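Local coordinates for Sn-glycerol-3-phosphate ABC transporter substrate-binding protein UspB (Mycobacterium tuberculosis, PDB 4MFI), which binds glycerophosphocholine as the substrate-binding subunit of an ATP-binding cassette transporter, probably delivering it to the membrane components for uptake, at residues G122-D127 against A323-A328; T128-D133 against R349-D354; R152-F157 against L372-H377. One frame throughout, in Å; residues are numbered along the deposited sequence.

Overall arrangement
Three long-range contacts illustrate how a solute-binding protein is tied together by segments distant in sequence. Contact 1 sets the end of helix 118-124 against helix 317-330, closing a loop of nearly 200 residues. Directly afterwards the chain enters contact 2, where 128-133, leading into helix 133-137, meets the turn 349-354. Contact 3 then joins the long strand 144-160 to the segment 372-377, which includes the last part of helix 366-374; contacts 2 and 3 each close a loop of about 215 residues. The first segments follow one another in the same order as their partners, so the three closures cross and none nests. Contact 2 touches both neighbours, through Tyr-131 against Val-126 and Val-132 against Leu-375.

Contact 1. Residues G122-D127 against A323-A328; sequences GQVGVD and ALKFIA
Leu-324 and Ala-328, one turn apart on helix 317-330, offer a bump and a shallow hollow to Val-124 and Val-126, in an alpha/beta lobe of the periplasmic-binding-protein fold. The contact is purely apolar, buries 207 Å² and lies near the surface. Its most intimate point is Val-126 CG2, which lodges beside the small Ala-328 CB at 3.8 Å. The same methyl reaches the flank of the leucine, with Val-126 CG2 at 4.1 Å from Leu-324 CD2.

That leucine branch is the principal bump. Leu-324 CD2 sits against both valines, and Val-124 CG2 lies alongside Leu-324 CD2 at 4.0 Å, the two side chains sliding past each other in opposite senses. Both valines hold CG1 anti to the backbone N (chi1 172° and 179°), which turns each CG2 into the shared groove. Deeper in, Leu-324 also packs on Leu-120 and Phe-121, whereas Val-126 rests on Phe-121 and Tyr-131, so the same apolar seam continues into helix 118-124 and the following loop.

Between the valines, Gly-125 leaves the helix with positive phi (81°), and the backbone turns there so that the residues on both sides of it face the same helix. Further out, the aliphatic part of a lysine extends the seam: Lys-325 CG lies 4.3 Å from Val-124 CG1.

Contact 2. Residues T128-D133 against R349-D354; sequences TTDYVD and RKSAVD
Tyr-131 and Arg-349 pair their backbones in a single beta bridge, between the residue just after one 3-10 turn and the residue just before another, in this periplasmic-binding-protein fold. Among backbone atoms, Lys-350 N donates to Asp-130 O at 2.7 Å, and backbone bonding between Val-132 and Val-348 flanks the bridge on its other side.

One salt bridge centres on Asp-130. Arg-349 grips it side-on with two nitrogens, both aimed at one oxygen: NE lies 2.7 Å and NH2 3.1 Å from Asp-130 OD2. The guanidinium is nearly perpendicular to the carboxylate (82°), so NE arrives from above the carboxylate plane while NH2 uses the anti lone pair; the oxygen itself stays close to the guanidinium plane. Bends at chi2 and chi3 fold the arginine back to make this approach. A third bond to Asp-130 OD2 comes from Ser-351 OG, at 2.6 Å on the syn side. Asp-130 OD1 takes Ser-351 N at 3.0 Å, and with both oxygens engaged the carboxylate's rotation is fixed. Three donors on OD2 would be expected to favour its charged form.

In the second salt bridge Lys-350, extended beyond CG, spans the loop, its NZ joining Thr-129 O at 2.9 Å and Asp-133 OD1 at 2.8 Å. A water donates to Asp-133 OD2 and accepts a weak bond from the lysine.

Tyr-131, whose hydroxyl bonds Thr-331 OG1, adds a CH-pi contact: Arg-349 CD stands over the Tyr-131 ring face, 3.5 Å from the centroid and 3° off its normal.

Contact 3. Residues R152-F157 against L372-H377; sequences RSTPLF and LDQLPH
Gln-374, in the segment 372-377, reaches to the backbone of Pro-155, in the long strand 144-160 of the periplasmic-binding-protein fold. This strand pairs with 307-310 as well as with 268-272 and 287-290, and probably runs from one lobe to the other.

With CG anti to the backbone N (chi1 -170°) and the chain extended beyond it, the glutamine brings its amide to the strand. Gln-374 NE2 meets Pro-155 O at 3.2 Å, nearly head-on to the carbonyl, although the bond is bent at the hydrogen (139°) and the oxygen is tilted 24° out of the amide plane. Thr-154 crosses the glutamine obliquely and uses its two branches differently. Thr-154 OG1 donates to the carbonyl of the next residue, Pro-155 O, at 2.9 Å, coming from above the carbonyl plane, whereas Thr-154 CG2 packs on Leu-375 CD2 at 4.0 Å. Leu-156 adds an apolar neighbour, its CD1 lying 4.1 Å from Gln-374 NE2.

A water completes the polar cluster: it accepts from Gln-374 NE2 at 2.8 Å and donates to Thr-154 OG1 at 2.6 Å. The bonds thus run from amide through water and hydroxyl to the carbonyl, alongside the direct one. Because Gln-374 OE1 accepts from Leu-292 N, both ends of the buried amide are engaged, which implies that its orientation is defined and that, with one water, the buried polar atoms named here have partners.

Contact 1. Residues G122-D127 against A323-A328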
loop_
_atom_site.group_PDB
_atom_site.type_symbol
_atom_site.label_atom_id
_atom_site.label_comp_id
_atom_site.label_asym_id
_atom_site.label_seq_id
_atom_site.Cartn_x
_atom_site.Cartn_y
_atom_site.Cartn_z
ATOM N N GLY A 122 -18.926 -4.359 -16.530
ATOM C CA GLY A 122 -19.281 -4.896 -17.828
ATOM C C GLY A 122 -20.334 -4.071 -18.541
ATOM O O GLY A 122 -20.396 -4.070 -19.764
ATOM N N GLN A 123 -21.165 -3.372 -17.775
ATOM C CA GLN A 123 -22.227 -2.548 -18.342
ATOM C C GLN A 123 -21.650 -1.262 -18.929
ATOM O O GLN A 123 -22.028 -0.836 -20.026
ATOM C CB GLN A 123 -23.266 -2.222 -17.261
ATOM C CG GLN A 123 -24.352 -1.244 -17.688
ATOM C CD GLN A 123 -25.345 -0.954 -16.573
ATOM O OE1 GLN A 123 -25.474 -1.726 -15.621
ATOM N NE2 GLN A 123 -26.049 0.167 -16.687
ATOM N N VAL A 124 -20.717 -0.667 -18.193
ATOM C CA VAL A 124 -20.105 0.605 -18.557
ATOM C C VAL A 124 -18.930 0.375 -19.520
ATOM O O VAL A 124 -18.498 1.289 -20.229
ATOM C CB VAL A 124 -19.684 1.376 -17.264
ATOM C CG1 VAL A 124 -18.868 2.625 -17.572
ATOM C CG2 VAL A 124 -20.927 1.754 -16.458
ATOM N N GLY A 125 -18.426 -0.856 -19.566
ATOM C CA GLY A 125 -17.328 -1.192 -20.458
ATOM C C GLY A 125 -15.961 -0.796 -19.921
ATOM O O GLY A 125 -15.100 -0.324 -20.671
ATOM N N VAL A 126 -15.757 -0.974 -18.619
ATOM C CA VAL A 126 -14.461 -0.687 -18.018
ATOM C C VAL A 126 -13.437 -1.723 -18.484
ATOM O O VAL A 126 -13.696 -2.931 -18.436
ATOM C CB VAL A 126 -14.556 -0.690 -16.479
ATOM C CG1 VAL A 126 -13.189 -0.423 -15.855
ATOM C CG2 VAL A 126 -15.578 0.345 -16.013
ATOM N N ASP A 127 -12.280 -1.252 -18.942
ATOM C CA ASP A 127 -11.228 -2.142 -19.427
ATOM C C ASP A 127 -10.446 -2.703 -18.235
ATOM O O ASP A 127 -9.325 -2.282 -17.948
ATOM C CB ASP A 127 -10.306 -1.392 -20.390
ATOM C CG ASP A 127 -9.328 -2.309 -21.105
ATOM O OD1 ASP A 127 -9.442 -3.546 -20.958
ATOM O OD2 ASP A 127 -8.450 -1.789 -21.825
ATOM N N ALA A 323 -21.566 7.127 -10.757
ATOM C CA ALA A 323 -20.415 7.022 -9.873
ATOM C C ALA A 323 -19.298 6.200 -10.522
ATOM O O ALA A 323 -18.119 6.576 -10.453
ATOM C CB ALA A 323 -20.830 6.425 -8.537
ATOM N N LEU A 324 -19.660 5.094 -11.170
ATOM C CA LEU A 324 -18.652 4.274 -11.835
ATOM C C LEU A 324 -18.059 4.968 -13.060
ATOM O O LEU A 324 -16.863 4.839 -13.327
ATOM C CB LEU A 324 -19.188 2.886 -12.210
ATOM C CG LEU A 324 -18.110 2.012 -12.866
ATOM C CD1 LEU A 324 -16.953 1.756 -11.894
ATOM C CD2 LEU A 324 -18.657 0.710 -13.398
ATOM N N LYS A 325 -18.885 5.702 -13.805
ATOM C CA LYS A 325 -18.359 6.495 -14.918
ATOM C C LYS A 325 -17.260 7.433 -14.425
ATOM O O LYS A 325 -16.212 7.583 -15.071
ATOM C CB LYS A 325 -19.471 7.304 -15.585
ATOM C CG LYS A 325 -20.437 6.467 -16.400
ATOM C CD LYS A 325 -21.614 7.313 -16.879
ATOM C CE LYS A 325 -22.559 6.515 -17.755
ATOM N NZ LYS A 325 -23.774 7.302 -18.107
ATOM N N PHE A 326 -17.495 8.064 -13.278
ATOM C CA PHE A 326 -16.486 8.938 -12.691
ATOM C C PHE A 326 -15.230 8.171 -12.294
ATOM O O PHE A 326 -14.112 8.561 -12.654
ATOM C CB PHE A 326 -17.045 9.683 -11.476
ATOM C CG PHE A 326 -16.034 10.567 -10.804
ATOM C CD1 PHE A 326 -15.670 11.781 -11.374
ATOM C CD2 PHE A 326 -15.428 10.173 -9.618
ATOM C CE1 PHE A 326 -14.733 12.593 -10.767
ATOM C CE2 PHE A 326 -14.487 10.983 -9.001
ATOM C CZ PHE A 326 -14.141 12.196 -9.576
ATOM N N ILE A 327 -15.410 7.088 -11.544
ATOM C CA ILE A 327 -14.280 6.298 -11.070
ATOM C C ILE A 327 -13.458 5.761 -12.233
ATOM O O ILE A 327 -12.231 5.854 -12.214
ATOM C CB ILE A 327 -14.748 5.131 -10.181
ATOM C CG1 ILE A 327 -15.287 5.661 -8.852
ATOM C CG2 ILE A 327 -13.611 4.160 -9.917
ATOM C CD1 ILE A 327 -15.964 4.597 -8.025
ATOM N N ALA A 328 -14.131 5.216 -13.243
ATOM C CA ALA A 328 -13.433 4.660 -14.398
ATOM C C ALA A 328 -12.694 5.751 -15.170
ATOM O O ALA A 328 -11.595 5.527 -15.690
ATOM C CB ALA A 328 -14.409 3.924 -15.313
#

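Contact 2. Residues T128-D133 against R349-D354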
loop_
_atom_site.group_PDB
_atom_site.type_symbol
_atom_site.label_atom_id
_atom_site.label_comp_id
_atom_site.label_asym_id
_atom_site.label_seq_id
_atom_site.Cartn_x
_atom_site.Cartn_y
_atom_site.Cartn_z
ATOM N N THR A 128 -11.054 -3.659 -17.543
ATOM C CA THR A 128 -10.496 -4.174 -16.294
ATOM C C THR A 128 -9.161 -4.890 -16.469
ATOM O O THR A 128 -8.324 -4.866 -15.564
ATOM C CB THR A 128 -11.477 -5.108 -15.583
ATOM O OG1 THR A 128 -11.852 -6.166 -16.474
ATOM C CG2 THR A 128 -12.716 -4.336 -15.147
ATOM N N THR A 129 -8.946 -5.516 -17.623
ATOM C CA THR A 129 -7.672 -6.199 -17.849
ATOM C C THR A 129 -6.507 -5.224 -18.016
ATOM O O THR A 129 -5.348 -5.631 -17.949
ATOM C CB THR A 129 -7.714 -7.167 -19.048
ATOM O OG1 THR A 129 -7.893 -6.427 -20.259
ATOM C CG2 THR A 129 -8.848 -8.155 -18.891
ATOM N N ASP A 130 -6.807 -3.941 -18.221
ATOM C CA ASP A 130 -5.753 -2.927 -18.298
ATOM C C ASP A 130 -5.400 -2.310 -16.940
ATOM O O ASP A 130 -4.518 -1.459 -16.855
ATOM C CB ASP A 130 -6.108 -1.816 -19.296
ATOM C CG ASP A 130 -4.920 -0.895 -19.598
ATOM O OD1 ASP A 130 -3.808 -1.400 -19.885
ATOM O OD2 ASP A 130 -5.093 0.341 -19.532
ATOM N N TYR A 131 -6.085 -2.713 -15.874
ATOM C CA TYR A 131 -5.622 -2.334 -14.540
ATOM C C TYR A 131 -4.496 -3.266 -14.133
ATOM O O TYR A 131 -4.552 -4.469 -14.415
ATOM C CB TYR A 131 -6.760 -2.372 -13.511
ATOM C CG TYR A 131 -7.707 -1.205 -13.653
ATOM C CD1 TYR A 131 -8.705 -1.209 -14.622
ATOM C CD2 TYR A 131 -7.572 -0.080 -12.852
ATOM C CE1 TYR A 131 -9.554 -0.136 -14.768
ATOM C CE2 TYR A 131 -8.417 1.001 -12.991
ATOM C CZ TYR A 131 -9.410 0.965 -13.949
ATOM O OH TYR A 131 -10.258 2.034 -14.098
ATOM N N VAL A 132 -3.469 -2.706 -13.492
ATOM C CA VAL A 132 -2.374 -3.498 -12.930
ATOM C C VAL A 132 -3.000 -4.643 -12.136
ATOM O O VAL A 132 -3.903 -4.420 -11.326
ATOM C CB VAL A 132 -1.468 -2.628 -12.035
ATOM C CG1 VAL A 132 -0.443 -3.475 -11.288
ATOM C CG2 VAL A 132 -0.771 -1.550 -12.876
ATOM N N ASP A 133 -2.553 -5.868 -12.396
ATOM C CA ASP A 133 -3.255 -7.050 -11.897
ATOM C C ASP A 133 -3.446 -7.031 -10.390
ATOM O O ASP A 133 -4.572 -7.208 -9.901
ATOM C CB ASP A 133 -2.537 -8.344 -12.301
ATOM C CG ASP A 133 -2.675 -8.668 -13.777
ATOM O OD1 ASP A 133 -3.512 -8.040 -14.455
ATOM O OD2 ASP A 133 -1.955 -9.577 -14.256
ATOM N N ARG A 349 -2.893 1.776 -14.248
ATOM C CA ARG A 349 -3.195 1.136 -15.525
ATOM C C ARG A 349 -1.922 0.668 -16.198
ATOM O O ARG A 349 -0.937 1.417 -16.252
ATOM C CB ARG A 349 -3.917 2.114 -16.464
ATOM C CG ARG A 349 -5.283 2.574 -15.962
ATOM C CD ARG A 349 -6.317 1.460 -16.051
ATOM N NE ARG A 349 -6.654 1.210 -17.444
ATOM C CZ ARG A 349 -7.773 1.618 -18.031
ATOM N NH1 ARG A 349 -8.696 2.283 -17.341
ATOM N NH2 ARG A 349 -7.968 1.358 -19.312
ATOM N N LYS A 350 -1.947 -0.553 -16.729
ATOM C CA LYS A 350 -0.794 -1.103 -17.437
ATOM C C LYS A 350 -0.381 -0.210 -18.601
ATOM O O LYS A 350 0.803 0.075 -18.787
ATOM C CB LYS A 350 -1.109 -2.509 -17.956
ATOM C CG LYS A 350 -1.459 -3.506 -16.863
ATOM C CD LYS A 350 -1.874 -4.832 -17.484
ATOM C CE LYS A 350 -2.276 -5.840 -16.421
ATOM N NZ LYS A 350 -2.933 -7.026 -17.031
ATOM N N SER A 351 -1.362 0.247 -19.371
ATOM C CA SER A 351 -1.088 1.029 -20.573
ATOM C C SER A 351 -0.713 2.480 -20.296
ATOM O O SER A 351 -0.498 3.248 -21.239
ATOM C CB SER A 351 -2.291 1.003 -21.514
ATOM O OG SER A 351 -3.368 1.736 -20.962
ATOM N N ALA A 352 -0.639 2.877 -19.027
ATOM C CA ALA A 352 -0.202 4.238 -18.734
ATOM C C ALA A 352 1.262 4.443 -19.143
ATOM O O ALA A 352 1.689 5.577 -19.371
ATOM C CB ALA A 352 -0.455 4.612 -17.272
ATOM N N VAL A 353 2.014 3.346 -19.274
ATOM C CA VAL A 353 3.400 3.417 -19.750
ATOM C C VAL A 353 3.478 3.925 -21.186
ATOM O O VAL A 353 4.518 4.422 -21.608
ATOM C CB VAL A 353 4.151 2.051 -19.651
ATOM C CG1 VAL A 353 4.011 1.465 -18.264
ATOM C CG2 VAL A 353 3.643 1.059 -20.687
ATOM N N ASP A 354 2.380 3.799 -21.931
ATOM C CA ASP A 354 2.345 4.229 -23.329
ATOM C C ASP A 354 1.850 5.667 -23.483
ATOM O O ASP A 354 1.816 6.204 -24.592
ATOM C CB ASP A 354 1.472 3.286 -24.168
ATOM C CG ASP A 354 1.999 1.863 -24.185
ATOM O OD1 ASP A 354 3.236 1.686 -24.230
ATOM O OD2 ASP A 354 1.177 0.920 -24.145
HETATM O O HOH W 1 -1.674 -10.115 -16.875
#

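Contact 3. Residues R152-F157 against L372-H377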
loop_
_atom_site.group_PDB
_atom_site.type_symbol
_atom_site.label_atom_id
_atom_site.label_comp_id
_atom_site.label_asym_id
_atom_site.label_seq_id
_atom_site.Cartn_x
_atom_site.Cartn_y
_atom_site.Cartn_z
ATOM N N ARG A 152 -2.191 4.479 -5.046
ATOM C CA ARG A 152 -1.532 3.228 -4.684
ATOM C C ARG A 152 -0.020 3.378 -4.574
ATOM O O ARG A 152 0.590 4.169 -5.289
ATOM C CB ARG A 152 -1.888 2.125 -5.692
ATOM C CG ARG A 152 -3.407 1.974 -5.959
ATOM C CD ARG A 152 -4.252 1.785 -4.675
ATOM N NE ARG A 152 -3.607 0.793 -3.831
ATOM C CZ ARG A 152 -3.772 -0.522 -3.935
ATOM N NH1 ARG A 152 -4.682 -1.039 -4.761
ATOM N NH2 ARG A 152 -3.043 -1.320 -3.170
ATOM N N SER A 153 0.568 2.597 -3.672
ATOM C CA SER A 153 1.994 2.638 -3.385
ATOM C C SER A 153 2.488 1.216 -3.185
ATOM O O SER A 153 1.688 0.280 -3.100
ATOM C CB SER A 153 2.209 3.396 -2.086
ATOM O OG SER A 153 1.500 2.734 -1.051
ATOM N N THR A 154 3.806 1.051 -3.116
ATOM C CA THR A 154 4.410 -0.201 -2.670
ATOM C C THR A 154 5.622 0.139 -1.817
ATOM O O THR A 154 6.086 1.282 -1.815
ATOM C CB THR A 154 4.925 -1.082 -3.837
ATOM O OG1 THR A 154 6.126 -0.511 -4.366
ATOM C CG2 THR A 154 3.887 -1.246 -4.935
ATOM N N PRO A 155 6.156 -0.850 -1.095
ATOM C CA PRO A 155 7.474 -0.615 -0.505
ATOM C C PRO A 155 8.557 -0.546 -1.587
ATOM O O PRO A 155 8.383 -1.045 -2.707
ATOM C CB PRO A 155 7.679 -1.851 0.378
ATOM C CG PRO A 155 6.282 -2.313 0.697
ATOM C CD PRO A 155 5.547 -2.093 -0.592
ATOM N N LEU A 156 9.673 0.078 -1.233
ATOM C CA LEU A 156 10.807 0.254 -2.128
ATOM C C LEU A 156 12.069 0.146 -1.277
ATOM O O LEU A 156 12.061 0.538 -0.110
ATOM C CB LEU A 156 10.723 1.634 -2.774
ATOM C CG LEU A 156 11.545 1.875 -4.033
ATOM C CD1 LEU A 156 11.141 0.900 -5.124
ATOM C CD2 LEU A 156 11.358 3.320 -4.497
ATOM N N PHE A 157 13.143 -0.399 -1.847
ATOM C CA PHE A 157 14.410 -0.540 -1.129
ATOM C C PHE A 157 15.317 0.635 -1.491
ATOM O O PHE A 157 15.776 0.750 -2.624
ATOM C CB PHE A 157 15.071 -1.885 -1.479
ATOM C CG PHE A 157 16.249 -2.236 -0.610
ATOM C CD1 PHE A 157 17.503 -1.671 -0.841
ATOM C CD2 PHE A 157 16.114 -3.156 0.426
ATOM C CE1 PHE A 157 18.600 -1.998 -0.027
ATOM C CE2 PHE A 157 17.201 -3.498 1.230
ATOM C CZ PHE A 157 18.444 -2.915 1.008
ATOM N N LEU A 372 7.736 1.771 -10.897
ATOM C CA LEU A 372 6.830 1.299 -11.933
ATOM C C LEU A 372 7.072 -0.156 -12.283
ATOM O O LEU A 372 6.137 -0.962 -12.367
ATOM C CB LEU A 372 7.060 2.110 -13.207
ATOM C CG LEU A 372 6.232 3.354 -13.446
ATOM C CD1 LEU A 372 5.762 3.369 -14.890
ATOM C CD2 LEU A 372 5.058 3.314 -12.531
ATOM N N ASP A 373 8.338 -0.486 -12.514
ATOM C CA ASP A 373 8.703 -1.805 -13.008
ATOM C C ASP A 373 8.468 -2.913 -11.990
ATOM O O ASP A 373 8.373 -4.084 -12.356
ATOM C CB ASP A 373 10.154 -1.806 -13.489
ATOM C CG ASP A 373 10.346 -0.996 -14.766
ATOM O OD1 ASP A 373 9.343 -0.685 -15.446
ATOM O OD2 ASP A 373 11.504 -0.671 -15.093
ATOM N N GLN A 374 8.347 -2.548 -10.719
ATOM C CA GLN A 374 8.075 -3.547 -9.693
ATOM C C GLN A 374 6.601 -3.978 -9.659
ATOM O O GLN A 374 6.279 -5.039 -9.124
ATOM C CB GLN A 374 8.516 -3.042 -8.313
ATOM C CG GLN A 374 8.485 -4.131 -7.251
ATOM C CD GLN A 374 9.027 -3.715 -5.895
ATOM O OE1 GLN A 374 9.563 -4.549 -5.168
ATOM N NE2 GLN A 374 8.873 -2.439 -5.539
ATOM N N LEU A 375 5.704 -3.169 -10.218
ATOM C CA LEU A 375 4.264 -3.466 -10.135
ATOM C C LEU A 375 3.799 -4.878 -10.568
ATOM O O LEU A 375 2.941 -5.469 -9.901
ATOM C CB LEU A 375 3.435 -2.379 -10.837
ATOM C CG LEU A 375 3.274 -1.096 -10.014
ATOM C CD1 LEU A 375 2.564 -0.005 -10.804
ATOM C CD2 LEU A 375 2.530 -1.373 -8.715
ATOM N N PRO A 376 4.361 -5.433 -11.664
ATOM C CA PRO A 376 3.936 -6.782 -12.062
ATOM C C PRO A 376 4.443 -7.860 -11.111
ATOM O O PRO A 376 4.069 -9.025 -11.261
ATOM C CB PRO A 376 4.598 -6.971 -13.434
ATOM C CG PRO A 376 4.913 -5.602 -13.904
ATOM C CD PRO A 376 5.231 -4.821 -12.683
ATOM N N HIS A 377 5.276 -7.471 -10.150
ATOM C CA HIS A 377 5.923 -8.413 -9.247
ATOM C C HIS A 377 5.478 -8.195 -7.815
ATOM O O HIS A 377 6.215 -8.424 -6.863
ATOM C CB HIS A 377 7.433 -8.279 -9.388
ATOM C CG HIS A 377 7.898 -8.405 -10.799
ATOM N ND1 HIS A 377 7.857 -9.597 -11.487
ATOM C CD2 HIS A 377 8.377 -7.484 -11.668
ATOM C CE1 HIS A 377 8.314 -9.412 -12.713
ATOM N NE2 HIS A 377 8.634 -8.137 -12.849
HETATM O O HOH W 2 7.416 -0.229 -6.581
#